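Local coordinates for uncharacterized protein BF1531 (PDB 3SLR) that is of unknown function but binds magnesium through a phosphatase-like domain, as part of a longer protein that may hydrolyse ester bonds, at residues S207-D212 and T369-E374; K222-L227 and D329-L334; A276-N281 and D315-I320; W310-D315 and R341-E346. All coordinates share one frame; numbering follows the deposited sequence. Where two conformers were deposited one is given.

Interaction 1: residues S207-D212 and T369-E374; sequences SSRTID and TLNLFE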
loop_
_atom_site.group_PDB
_atom_site.type_symbol
_atom_site.label_atom_id
_atom_site.label_comp_id
_atom_site.label_asym_id
_atom_site.label_seq_id
_atom_site.Cartn_x
_atom_site.Cartn_y
_atom_site.Cartn_z
ATOM N N SER A 207 9.447 -2.489 1.416
ATOM C CA SER A 207 9.582 -2.191 2.840
ATOM C C SER A 207 8.483 -1.232 3.291
ATOM O O SER A 207 7.916 -1.388 4.372
ATOM C CB SER A 207 10.981 -1.651 3.202
ATOM O OG SER A 207 11.333 -0.501 2.449
ATOM N N SER A 208 8.176 -0.245 2.461
ATOM C CA SER A 208 7.169 0.738 2.836
ATOM C C SER A 208 5.807 0.054 2.973
ATOM O O SER A 208 5.088 0.275 3.937
ATOM C CB SER A 208 7.129 1.887 1.825
ATOM O OG SER A 208 6.202 2.877 2.232
ATOM N N ARG A 209 5.468 -0.787 2.007
ATOM C CA ARG A 209 4.198 -1.515 2.028
ATOM C C ARG A 209 4.118 -2.539 3.158
ATOM O O ARG A 209 3.023 -2.894 3.609
ATOM C CB ARG A 209 3.962 -2.204 0.678
ATOM C CG ARG A 209 3.678 -1.228 -0.473
ATOM C CD ARG A 209 2.310 -0.574 -0.337
ATOM N NE ARG A 209 1.251 -1.580 -0.331
ATOM C CZ ARG A 209 0.430 -1.829 -1.350
ATOM N NH1 ARG A 209 0.511 -1.122 -2.479
ATOM N NH2 ARG A 209 -0.488 -2.785 -1.231
ATOM N N THR A 210 5.273 -3.029 3.607
ATOM C CA THR A 210 5.312 -3.968 4.726
ATOM C C THR A 210 5.087 -3.210 6.028
ATOM O O THR A 210 4.288 -3.616 6.869
ATOM C CB THR A 210 6.649 -4.716 4.767
ATOM O OG1 THR A 210 6.826 -5.387 3.518
ATOM C CG2 THR A 210 6.683 -5.737 5.894
ATOM N N ILE A 211 5.785 -2.097 6.175
ATOM C CA ILE A 211 5.633 -1.295 7.385
ATOM C C ILE A 211 4.236 -0.663 7.459
ATOM O O ILE A 211 3.707 -0.487 8.556
ATOM C CB ILE A 211 6.752 -0.240 7.544
ATOM C CG1 ILE A 211 8.122 -0.915 7.745
ATOM C CG2 ILE A 211 6.441 0.710 8.720
ATOM C CD1 ILE A 211 8.213 -1.886 8.951
ATOM N N ASP A 212 3.622 -0.352 6.310
ATOM C CA ASP A 212 2.267 0.204 6.320
ATOM C C ASP A 212 1.351 -0.741 7.092
ATOM O O ASP A 212 0.463 -0.303 7.828
ATOM C CB ASP A 212 1.677 0.359 4.901
ATOM C CG ASP A 212 2.352 1.447 4.069
ATOM O OD1 ASP A 212 2.985 2.367 4.633
ATOM O OD2 ASP A 212 2.232 1.374 2.822
ATOM N N THR A 369 0.992 4.827 -5.703
ATOM C CA THR A 369 2.360 4.501 -5.282
ATOM C C THR A 369 2.605 4.763 -3.802
ATOM O O THR A 369 3.601 4.298 -3.243
ATOM C CB THR A 369 3.442 5.302 -6.074
ATOM O OG1 THR A 369 3.453 6.663 -5.639
ATOM C CG2 THR A 369 3.198 5.257 -7.597
ATOM N N LEU A 370 1.707 5.509 -3.172
ATOM C CA LEU A 370 1.876 5.910 -1.778
ATOM C C LEU A 370 1.142 5.022 -0.757
ATOM O O LEU A 370 1.448 5.070 0.444
ATOM C CB LEU A 370 1.416 7.363 -1.613
ATOM C CG LEU A 370 2.067 8.392 -2.543
ATOM C CD1 LEU A 370 1.500 9.790 -2.275
ATOM C CD2 LEU A 370 3.571 8.388 -2.396
ATOM N N ASN A 371 0.175 4.236 -1.223
ATOM C CA ASN A 371 -0.635 3.379 -0.347
ATOM C C ASN A 371 -1.084 4.117 0.913
ATOM O O ASN A 371 -0.752 3.729 2.025
ATOM C CB ASN A 371 0.151 2.127 0.046
ATOM C CG ASN A 371 -0.733 1.054 0.662
ATOM O OD1 ASN A 371 -1.804 0.748 0.145
ATOM N ND2 ASN A 371 -0.285 0.484 1.781
ATOM N N LEU A 372 -1.847 5.186 0.734
ATOM C CA LEU A 372 -2.134 6.101 1.835
ATOM C C LEU A 372 -3.079 5.526 2.888
ATOM O O LEU A 372 -3.063 5.951 4.052
ATOM C CB LEU A 372 -2.749 7.391 1.278
ATOM C CG LEU A 372 -1.828 8.248 0.403
ATOM C CD1 LEU A 372 -2.639 9.197 -0.473
ATOM C CD2 LEU A 372 -0.838 9.008 1.237
ATOM N N PHE A 373 -3.919 4.586 2.477
ATOM C CA PHE A 373 -5.026 4.152 3.319
ATOM C C PHE A 373 -5.012 2.686 3.736
ATOM O O PHE A 373 -6.069 2.062 3.882
ATOM C CB PHE A 373 -6.362 4.557 2.677
ATOM C CG PHE A 373 -6.564 6.046 2.631
ATOM C CD1 PHE A 373 -6.969 6.737 3.761
ATOM C CD2 PHE A 373 -6.301 6.759 1.474
ATOM C CE1 PHE A 373 -7.137 8.117 3.736
ATOM C CE2 PHE A 373 -6.476 8.141 1.435
ATOM C CZ PHE A 373 -6.896 8.820 2.556
ATOM N N GLU A 374 -3.815 2.144 3.954
ATOM C CA GLU A 374 -3.684 0.847 4.596
ATOM C C GLU A 374 -4.508 0.853 5.858
ATOM O O GLU A 374 -4.573 1.864 6.557
ATOM C CB GLU A 374 -2.229 0.571 4.979
ATOM C CG GLU A 374 -1.983 -0.867 5.404
ATOM C CD GLU A 374 -2.253 -1.850 4.262
ATOM O OE1 GLU A 374 -1.599 -1.747 3.202
ATOM O OE2 GLU A 374 -3.128 -2.725 4.420
HETATM O O HOH W 1 3.684 2.593 1.299
HETATM O O HOH W 2 1.892 4.477 3.142
#

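Interaction 2: residues K222-L227 and D329-L334; sequences KKCLIL and DSMVFL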
loop_
_atom_site.group_PDB
_atom_site.type_symbol
_atom_site.label_atom_id
_atom_site.label_comp_id
_atom_site.label_asym_id
_atom_site.label_seq_id
_atom_site.Cartn_x
_atom_site.Cartn_y
_atom_site.Cartn_z
ATOM N N LYS A 222 -4.434 6.175 8.381
ATOM C CA LYS A 222 -5.132 7.402 7.998
ATOM C C LYS A 222 -6.640 7.259 8.123
ATOM O O LYS A 222 -7.200 6.206 7.830
ATOM C CB LYS A 222 -4.753 7.832 6.581
ATOM C CG LYS A 222 -3.267 8.132 6.412
ATOM C CD LYS A 222 -2.789 9.163 7.447
ATOM C CE LYS A 222 -1.446 9.780 7.065
ATOM N NZ LYS A 222 -1.142 11.057 7.830
ATOM N N LYS A 223 -7.294 8.337 8.549
ATOM C CA LYS A 223 -8.718 8.304 8.841
ATOM C C LYS A 223 -9.480 9.374 8.071
ATOM O O LYS A 223 -10.710 9.371 8.054
ATOM C CB LYS A 223 -8.947 8.516 10.341
ATOM C CG LYS A 223 -8.505 7.344 11.202
ATOM C CD LYS A 223 -8.705 7.664 12.677
ATOM C CE LYS A 223 -7.371 7.756 13.375
ATOM N NZ LYS A 223 -6.523 6.567 13.115
ATOM N N CYS A 224 -8.747 10.289 7.445
ATOM C CA CYS A 224 -9.361 11.473 6.854
ATOM C C CYS A 224 -8.589 11.983 5.645
ATOM O O CYS A 224 -7.360 12.046 5.665
ATOM C CB CYS A 224 -9.465 12.580 7.913
ATOM S SG CYS A 224 -9.964 14.214 7.308
ATOM N N LEU A 225 -9.332 12.335 4.596
ATOM C CA LEU A 225 -8.777 12.941 3.391
ATOM C C LEU A 225 -9.344 14.360 3.236
ATOM O O LEU A 225 -10.557 14.545 3.222
ATOM C CB LEU A 225 -9.134 12.093 2.159
ATOM C CG LEU A 225 -8.715 12.662 0.799
ATOM C CD1 LEU A 225 -7.199 12.776 0.716
ATOM C CD2 LEU A 225 -9.244 11.827 -0.377
ATOM N N ILE A 226 -8.454 15.351 3.144
ATOM C CA ILE A 226 -8.840 16.751 2.971
ATOM C C ILE A 226 -8.525 17.170 1.549
ATOM O O ILE A 226 -7.398 17.000 1.085
ATOM C CB ILE A 226 -8.065 17.675 3.932
ATOM C CG1 ILE A 226 -8.283 17.229 5.369
ATOM C CG2 ILE A 226 -8.486 19.148 3.735
ATOM C CD1 ILE A 226 -7.284 17.850 6.346
ATOM N N LEU A 227 -9.524 17.719 0.864
ATOM C CA LEU A 227 -9.406 18.032 -0.556
ATOM C C LEU A 227 -9.473 19.523 -0.852
ATOM O O LEU A 227 -10.364 20.216 -0.385
ATOM C CB LEU A 227 -10.539 17.353 -1.328
ATOM C CG LEU A 227 -10.578 15.827 -1.238
ATOM C CD1 LEU A 227 -11.944 15.297 -1.673
ATOM C CD2 LEU A 227 -9.449 15.209 -2.060
ATOM N N ASP A 329 -1.836 13.485 12.386
ATOM C CA ASP A 329 -1.110 12.392 11.760
ATOM C C ASP A 329 -2.024 11.295 11.198
ATOM O O ASP A 329 -1.537 10.295 10.671
ATOM C CB ASP A 329 -0.039 11.823 12.702
ATOM C CG ASP A 329 -0.606 11.341 14.031
ATOM O OD1 ASP A 329 -1.637 11.864 14.497
ATOM O OD2 ASP A 329 0.009 10.435 14.633
ATOM N N SER A 330 -3.338 11.495 11.283
ATOM C CA SER A 330 -4.278 10.584 10.643
ATOM C C SER A 330 -4.880 11.226 9.397
ATOM O O SER A 330 -5.831 10.694 8.818
ATOM C CB SER A 330 -5.387 10.156 11.605
ATOM O OG SER A 330 -6.383 11.161 11.733
HETATM N N MSE A 331 -4.322 12.369 8.992
HETATM C CA MSE A 331 -4.888 13.155 7.881
HETATM C C MSE A 331 -4.018 13.185 6.640
HETATM O O MSE A 331 -2.787 13.206 6.729
HETATM C CB MSE A 331 -5.135 14.597 8.328
HETATM C CG MSE A 331 -6.219 14.729 9.350
HETATM SE SE MSE A 331 -6.328 16.544 10.087
HETATM C CE MSE A 331 -8.163 16.357 10.695
ATOM N N VAL A 332 -4.684 13.198 5.485
ATOM C CA VAL A 332 -4.037 13.355 4.189
ATOM C C VAL A 332 -4.633 14.594 3.520
ATOM O O VAL A 332 -5.838 14.758 3.494
ATOM C CB VAL A 332 -4.307 12.143 3.285
ATOM C CG1 VAL A 332 -3.672 12.341 1.921
ATOM C CG2 VAL A 332 -3.783 10.871 3.921
ATOM N N PHE A 333 -3.784 15.468 2.996
ATOM C CA PHE A 333 -4.238 16.686 2.331
ATOM C C PHE A 333 -3.781 16.715 0.876
ATOM O O PHE A 333 -2.582 16.621 0.602
ATOM C CB PHE A 333 -3.700 17.908 3.093
ATOM C CG PHE A 333 -3.927 19.232 2.393
ATOM C CD1 PHE A 333 -5.207 19.663 2.081
ATOM C CD2 PHE A 333 -2.849 20.061 2.096
ATOM C CE1 PHE A 333 -5.412 20.890 1.460
ATOM C CE2 PHE A 333 -3.048 21.288 1.477
ATOM C CZ PHE A 333 -4.323 21.700 1.158
ATOM N N LEU A 334 -4.744 16.840 -0.040
ATOM C CA LEU A 334 -4.475 16.902 -1.481
ATOM C C LEU A 334 -4.783 18.277 -2.067
ATOM O O LEU A 334 -5.914 18.758 -1.987
ATOM C CB LEU A 334 -5.292 15.843 -2.220
ATOM C CG LEU A 334 -5.004 14.387 -1.832
ATOM C CD1 LEU A 334 -5.934 13.457 -2.617
ATOM C CD2 LEU A 334 -3.558 14.039 -2.099
#

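Interaction 3: residues A276-N281 and D315-I320; sequences AVCSKN and DNIRTI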
loop_
_atom_site.group_PDB
_atom_site.type_symbol
_atom_site.label_atom_id
_atom_site.label_comp_id
_atom_site.label_asym_id
_atom_site.label_seq_id
_atom_site.Cartn_x
_atom_site.Cartn_y
_atom_site.Cartn_z
ATOM N N ALA A 276 -13.088 15.845 3.936
ATOM C CA ALA A 276 -13.256 17.251 4.253
ATOM C C ALA A 276 -12.797 18.091 3.069
ATOM O O ALA A 276 -11.968 17.642 2.280
ATOM C CB ALA A 276 -12.445 17.611 5.500
ATOM N N VAL A 277 -13.331 19.304 2.951
ATOM C CA VAL A 277 -12.875 20.233 1.925
ATOM C C VAL A 277 -12.146 21.403 2.581
ATOM O O VAL A 277 -12.549 21.878 3.648
ATOM C CB VAL A 277 -14.064 20.733 1.038
ATOM C CG1 VAL A 277 -13.665 21.967 0.233
ATOM C CG2 VAL A 277 -14.544 19.617 0.107
ATOM N N CYS A 278 -11.058 21.844 1.956
ATOM C CA CYS A 278 -10.319 23.015 2.409
ATOM C C CYS A 278 -9.890 23.815 1.189
ATOM O O CYS A 278 -8.961 23.440 0.477
ATOM C CB CYS A 278 -9.092 22.615 3.246
ATOM S SG CYS A 278 -8.241 24.049 4.017
ATOM N N SER A 279 -10.597 24.915 0.940
ATOM C CA SER A 279 -10.498 25.616 -0.329
ATOM C C SER A 279 -10.458 27.137 -0.143
ATOM O O SER A 279 -11.125 27.680 0.738
ATOM C CB SER A 279 -11.685 25.213 -1.214
ATOM O OG SER A 279 -11.743 25.954 -2.427
ATOM N N LYS A 280 -9.655 27.805 -0.964
ATOM C CA LYS A 280 -9.638 29.264 -1.051
ATOM C C LYS A 280 -10.775 29.666 -1.983
ATOM O O LYS A 280 -10.600 29.693 -3.199
ATOM C CB LYS A 280 -8.304 29.727 -1.644
ATOM C CG LYS A 280 -7.469 30.679 -0.788
ATOM C CD LYS A 280 -7.072 30.067 0.529
ATOM C CE LYS A 280 -5.875 30.782 1.179
ATOM N NZ LYS A 280 -4.574 30.578 0.458
ATOM N N ASN A 281 -11.945 29.942 -1.413
ATOM C CA ASN A 281 -13.136 30.278 -2.185
ATOM C C ASN A 281 -14.207 30.850 -1.273
ATOM O O ASN A 281 -14.204 30.620 -0.059
ATOM C CB ASN A 281 -13.720 29.026 -2.871
ATOM C CG ASN A 281 -13.180 28.799 -4.279
ATOM O OD1 ASN A 281 -12.686 27.710 -4.601
ATOM N ND2 ASN A 281 -13.289 29.809 -5.128
ATOM N N ASP A 315 -4.526 27.200 9.187
ATOM C CA ASP A 315 -5.527 27.514 10.203
ATOM C C ASP A 315 -6.803 26.720 9.954
ATOM O O ASP A 315 -7.414 26.188 10.884
ATOM C CB ASP A 315 -5.864 29.013 10.212
ATOM C CG ASP A 315 -4.768 29.869 10.838
ATOM O OD1 ASP A 315 -3.855 29.324 11.486
ATOM O OD2 ASP A 315 -4.835 31.107 10.692
ATOM N N ASN A 316 -7.210 26.647 8.687
ATOM C CA ASN A 316 -8.416 25.912 8.326
ATOM C C ASN A 316 -8.320 24.426 8.658
ATOM O O ASN A 316 -9.285 23.824 9.131
ATOM C CB ASN A 316 -8.770 26.138 6.852
ATOM C CG ASN A 316 -9.386 27.510 6.604
ATOM O OD1 ASN A 316 -9.950 28.119 7.516
ATOM N ND2 ASN A 316 -9.279 28.001 5.369
ATOM N N ILE A 317 -7.155 23.836 8.431
ATOM C CA ILE A 317 -6.962 22.431 8.785
ATOM C C ILE A 317 -7.015 22.199 10.303
ATOM O O ILE A 317 -7.525 21.176 10.765
ATOM C CB ILE A 317 -5.696 21.853 8.149
ATOM C CG1 ILE A 317 -5.896 21.769 6.629
ATOM C CG2 ILE A 317 -5.379 20.463 8.732
ATOM C CD1 ILE A 317 -4.640 21.413 5.859
ATOM N N ARG A 318 -6.509 23.149 11.077
ATOM C CA ARG A 318 -6.670 23.060 12.524
ATOM C C ARG A 318 -8.151 23.063 12.884
ATOM O O ARG A 318 -8.593 22.283 13.727
ATOM C CB ARG A 318 -5.907 24.179 13.234
ATOM C CG ARG A 318 -4.414 24.144 12.944
ATOM C CD ARG A 318 -3.637 25.179 13.750
ATOM N NE ARG A 318 -2.273 25.282 13.242
ATOM C CZ ARG A 318 -1.858 26.216 12.394
ATOM N NH1 ARG A 318 -2.693 27.149 11.971
ATOM N NH2 ARG A 318 -0.600 26.224 11.981
ATOM N N THR A 319 -8.925 23.916 12.216
ATOM C CA THR A 319 -10.361 23.977 12.452
ATOM C C THR A 319 -11.004 22.623 12.165
ATOM O O THR A 319 -11.780 22.099 12.967
ATOM C CB THR A 319 -11.024 25.087 11.609
ATOM O OG1 THR A 319 -10.531 26.360 12.043
ATOM C CG2 THR A 319 -12.533 25.052 11.770
ATOM N N ILE A 320 -10.660 22.050 11.017
ATOM C CA ILE A 320 -11.144 20.731 10.651
ATOM C C ILE A 320 -10.748 19.667 11.689
ATOM O O ILE A 320 -11.588 18.882 12.134
ATOM C CB ILE A 320 -10.633 20.332 9.255
ATOM C CG1 ILE A 320 -11.309 21.205 8.193
ATOM C CG2 ILE A 320 -10.900 18.850 9.011
ATOM C CD1 ILE A 320 -10.633 21.171 6.846
HETATM O O HOH W 3 -8.546 28.254 2.568
#

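Interaction 4: residues W310-D315 and R341-E346; sequences WENKAD and RNMVRE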
loop_
_atom_site.group_PDB
_atom_site.type_symbol
_atom_site.label_atom_id
_atom_site.label_comp_id
_atom_site.label_asym_id
_atom_site.label_seq_id
_atom_site.Cartn_x
_atom_site.Cartn_y
_atom_site.Cartn_z
ATOM N N TRP A 310 -11.100 32.562 2.704
ATOM C CA TRP A 310 -9.895 33.167 2.141
ATOM C C TRP A 310 -8.734 33.179 3.129
ATOM O O TRP A 310 -7.696 33.813 2.897
ATOM C CB TRP A 310 -10.216 34.563 1.601
ATOM C CG TRP A 310 -11.286 34.502 0.544
ATOM C CD1 TRP A 310 -12.613 34.798 0.693
ATOM C CD2 TRP A 310 -11.120 34.092 -0.821
ATOM N NE1 TRP A 310 -13.280 34.598 -0.496
ATOM C CE2 TRP A 310 -12.384 34.172 -1.440
ATOM C CE3 TRP A 310 -10.023 33.670 -1.578
ATOM C CZ2 TRP A 310 -12.584 33.847 -2.785
ATOM C CZ3 TRP A 310 -10.222 33.345 -2.913
ATOM C CH2 TRP A 310 -11.491 33.438 -3.501
ATOM N N GLU A 311 -8.906 32.438 4.215
ATOM C CA GLU A 311 -7.859 32.293 5.226
ATOM C C GLU A 311 -6.841 31.219 4.852
ATOM O O GLU A 311 -7.129 30.335 4.038
ATOM C CB GLU A 311 -8.490 31.982 6.583
ATOM C CG GLU A 311 -9.123 33.201 7.221
ATOM C CD GLU A 311 -8.095 34.299 7.450
ATOM O OE1 GLU A 311 -7.281 34.164 8.394
ATOM O OE2 GLU A 311 -8.083 35.279 6.671
ATOM N N ASN A 312 -5.652 31.298 5.440
ATOM C CA ASN A 312 -4.606 30.323 5.153
ATOM C C ASN A 312 -5.084 28.910 5.480
ATOM O O ASN A 312 -5.859 28.700 6.414
ATOM C CB ASN A 312 -3.317 30.661 5.908
ATOM C CG ASN A 312 -3.394 30.315 7.382
ATOM O OD1 ASN A 312 -3.168 29.169 7.776
ATOM N ND2 ASN A 312 -3.705 31.307 8.209
ATOM N N LYS A 313 -4.643 27.935 4.695
ATOM C CA LYS A 313 -5.161 26.584 4.852
ATOM C C LYS A 313 -4.679 25.902 6.143
ATOM O O LYS A 313 -5.369 25.044 6.690
ATOM C CB LYS A 313 -4.851 25.755 3.609
ATOM C CG LYS A 313 -5.540 26.323 2.380
ATOM C CD LYS A 313 -5.549 25.340 1.231
ATOM C CE LYS A 313 -6.396 25.868 0.095
ATOM N NZ LYS A 313 -6.807 24.782 -0.832
ATOM N N ALA A 314 -3.519 26.309 6.646
ATOM C CA ALA A 314 -3.028 25.753 7.909
ATOM C C ALA A 314 -4.051 25.961 9.029
ATOM O O ALA A 314 -4.409 25.011 9.733
ATOM C CB ALA A 314 -1.689 26.360 8.285
ATOM N N ASP A 315 -4.526 27.200 9.187
ATOM C CA ASP A 315 -5.527 27.514 10.203
ATOM C C ASP A 315 -6.803 26.720 9.954
ATOM O O ASP A 315 -7.414 26.188 10.884
ATOM C CB ASP A 315 -5.864 29.013 10.212
ATOM C CG ASP A 315 -4.768 29.869 10.838
ATOM O OD1 ASP A 315 -3.855 29.324 11.486
ATOM O OD2 ASP A 315 -4.835 31.107 10.692
ATOM N N ARG A 341 0.553 23.213 -0.629
ATOM C CA ARG A 341 1.116 21.985 -0.080
ATOM C C ARG A 341 2.262 22.279 0.873
ATOM O O ARG A 341 2.307 21.745 1.978
ATOM C CB ARG A 341 1.623 21.070 -1.186
ATOM C CG ARG A 341 0.540 20.578 -2.119
ATOM C CD ARG A 341 1.027 19.369 -2.908
ATOM N NE ARG A 341 2.109 19.689 -3.837
ATOM C CZ ARG A 341 1.927 19.916 -5.140
ATOM N NH1 ARG A 341 0.713 19.879 -5.661
ATOM N NH2 ARG A 341 2.963 20.185 -5.925
ATOM N N ASN A 342 3.192 23.120 0.430
ATOM C CA ASN A 342 4.392 23.424 1.198
ATOM C C ASN A 342 4.095 24.135 2.510
ATOM O O ASN A 342 4.715 23.860 3.537
ATOM C CB ASN A 342 5.381 24.238 0.362
ATOM C CG ASN A 342 6.052 23.407 -0.718
ATOM O OD1 ASN A 342 5.787 22.212 -0.847
ATOM N ND2 ASN A 342 6.917 24.037 -1.506
HETATM N N MSE A 343 3.134 25.042 2.489
HETATM C CA MSE A 343 2.787 25.729 3.718
HETATM C C MSE A 343 2.064 24.803 4.716
HETATM O O MSE A 343 2.335 24.866 5.917
HETATM C CB MSE A 343 2.032 27.028 3.438
HETATM C CG MSE A 343 0.531 26.915 3.435
HETATM SE SE MSE A 343 -0.209 27.494 5.139
HETATM C CE MSE A 343 0.682 29.222 5.315
ATOM N N VAL A 344 1.177 23.929 4.240
ATOM C CA VAL A 344 0.556 22.974 5.155
ATOM C C VAL A 344 1.615 22.020 5.730
ATOM O O VAL A 344 1.579 21.677 6.913
ATOM C CB VAL A 344 -0.620 22.200 4.505
ATOM C CG1 VAL A 344 -1.071 21.047 5.388
ATOM C CG2 VAL A 344 -1.788 23.138 4.226
ATOM N N ARG A 345 2.575 21.610 4.901
ATOM C CA ARG A 345 3.655 20.743 5.367
ATOM C C ARG A 345 4.438 21.367 6.505
ATOM O O ARG A 345 4.742 20.705 7.499
ATOM C CB ARG A 345 4.636 20.449 4.245
ATOM C CG ARG A 345 4.134 19.474 3.246
ATOM C CD ARG A 345 5.289 18.775 2.565
ATOM N NE ARG A 345 4.805 18.059 1.400
ATOM C CZ ARG A 345 4.755 18.581 0.182
ATOM N NH1 ARG A 345 5.191 19.815 -0.023
ATOM N NH2 ARG A 345 4.287 17.869 -0.831
ATOM N N GLU A 346 4.788 22.637 6.340
ATOM C CA GLU A 346 5.628 23.321 7.318
ATOM C C GLU A 346 4.852 23.682 8.571
ATOM O O GLU A 346 5.379 23.597 9.678
ATOM C CB GLU A 346 6.213 24.605 6.736
ATOM C CG GLU A 346 6.963 24.448 5.431
ATOM C CD GLU A 346 7.423 25.788 4.886
ATOM O OE1 GLU A 346 7.675 26.705 5.702
ATOM O OE2 GLU A 346 7.520 25.925 3.645
#

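Interaction 1: residues S207-D212 and T369-E374
The amide nitrogen of N371 is held by two carboxylates. One N-H runs almost straight (177°) to D212 OD2, with N371 ND2 to D212 OD2 at 2.9 Å; the other goes to E374 OE1, 3.0 Å from N371 ND2. Both acceptors lie essentially in the amide plane, and each carboxylate oxygen is met on its anti side and out of the carboxylate plane, more so at D212; the pair of bonds fixes the rotation of the amide. N371, with positive phi, is the first residue to leave the helical conformation after helix 363-368, and it starts a type I beta turn that ends at E374. The turn rests on helix 203-217, whose segment belongs to the SGNH-like FkbH N-terminal family region, and so ties this helix to the loop near the end of this fragment. The R209 side chain crosses that of N371 at about a right angle, yet the guanidinium stacks on the amide with planes 15° apart, N371 CG lying over the guanidinium toward its rim, 3.4 Å from R209 NE. D212 OD1 is also held by a salt bridge with R47, its strongest polar partner. A water 2.8 Å from D212 OD1 and 2.8 Å from L370 O can bridge helix and loop beside the direct bond. With chi1 at -169° turning it anti to the backbone nitrogen, E374 CG packs 3.5 Å from D212 O.

Interaction 2: residues K222-L227 and D329-L334
K222 points its CG away from its carbonyl carbon (chi1 -61°) and bends again at chi2 (-54°); the rest of the chain is extended and reaches across the end of the neighbouring strand. There K222 NZ donates to M331 O at 2.9 Å, from above the carbonyl plane, and weakly to D329 O, while T352 takes a further bond. Beyond it, strands 224-227 and 331-334 run parallel in the four-stranded sheet of the HAD-like phosphatase domain, 331-334 being an outermost strand. K223 N begins the pairing with a bond to S330 O, in the carbonyl plane and on a lone pair. Three further bonds, V332 N to C224 O, I226 N to V332 O (2.7 Å) and L334 N to I226 O, carry it on toward the strand ends, where the metal-binding D228 and D336 follow close by. C224, I226, M331 and F333 face helix 313-324, which packs on them; L225, L227, V332 and L334 lie on the other face, which meets helix 255-270. On that second face L225 CD1 lies against two neighbours, 3.8 Å from V332 CG1 and 3.6 Å from L334 CD1. Toward helix 313-324, I226 CG2 rests 3.7 Å from F333 CD1.

Interaction 3: residues A276-N281 and D315-I320
C278 SG touches N316 CB at 3.6 Å, and I317 CG1 lies 4.2 Å from the same C278 SG, so the sulfur meets two successive residues of the helix. This is strand-on-helix packing in a beta-alpha-beta crossover of the HAD-like domain: helix 313-324 connects strands 305-309 and 331-334 and passes over the two strands between them. Strand 276-280 and helix segment 315-320 run nearly antiparallel (159°), their axes 9.2 Å apart at closest approach. One helical turn after N316, I320 lays both branches along the strand: I320 CG2 lies 4.0 Å from A276 CB, while I320 CD1 reaches the strand backbone, 3.8 Å from V277 O, and then the side of C278 (I320 CD1 to C278 CB 4.2 Å). Further out, the helix is seated on both neighbouring strands: N316 and I320 touch V307, and I317 leans on I226, which C278 also touches. The polar end of N316 is taken up by N309, to which its ND2 donates; a water also joins the two sides weakly, lying 2.9 Å from N316 ND2 and 3.2 Å from S279 O. With SG anti to the backbone nitrogen (chi1 -173°), C278 turns its sulfur to N316 CB.

Interaction 4: residues W310-D315 and R341-E346
A314 and V344 bring the two backbones closest, with their CA atoms 5.3 Å apart, where the first turn of helix 313-324 passes helix 338-347. The first of these helices starts at N312, its N-cap, whose OD1 accepts from D315 N at 2.8 Å from 36° above the carbonyl plane; a weak bond from N312 ND2 to D315 OD2 adds to the same turn. In this HAD-like domain both helices pack on F333 of strand 331-334, one preceding the strand and one following it in the chain. The selenomethionine M343 reaches across: with chi1 at 93°, away from a staggered value, and further bends along the chain, its selenium comes over the first turn. M343 SE is 3.7 Å from A314 CB and 3.8 Å from A314 N, and M343 CE approaches N312 CB at 4.3 Å. On the next residue, V344 CG2 rests 4.1 Å from K313 CB. From there K313 extends away from helix 338-347: NZ forms a salt bridge with D335 and a hydrogen bond with C278 O, plus a weak bond to D228, one of the magnesium-binding aspartates. No hydrogen bond joins the two segments, so the helices meet here by van der Waals packing, mostly of nonpolar groups. K313 thus has its base packed against V344 and its amine placed at the metal site, consistent with the lysine found there in HAD phosphatases.

Overall arrangement
Interactions 2, 3 and 4 lie in the buried interior of the HAD-like domain, while interaction 1 is a surface contact near the geometric centre of the molecule, where its loop meets the FkbH N-terminal part. Interactions 2 and 3 belong to one sheet, since strands 224-227 and 274-280 are neighbours, and 3 and 4 share helix 313-324 and D315. F333 links interaction 2 to 4, and K313 NZ reaches from 4 to C278 O of 3. Chemistry follows place: amide-carboxylate bonds, a stack and water in interaction 1, backbone pairing in 2, and almost wholly nonpolar packing in 3 and 4. F373 of interaction 1 packs on K222, L225 and V332 of interaction 2, joining periphery to core.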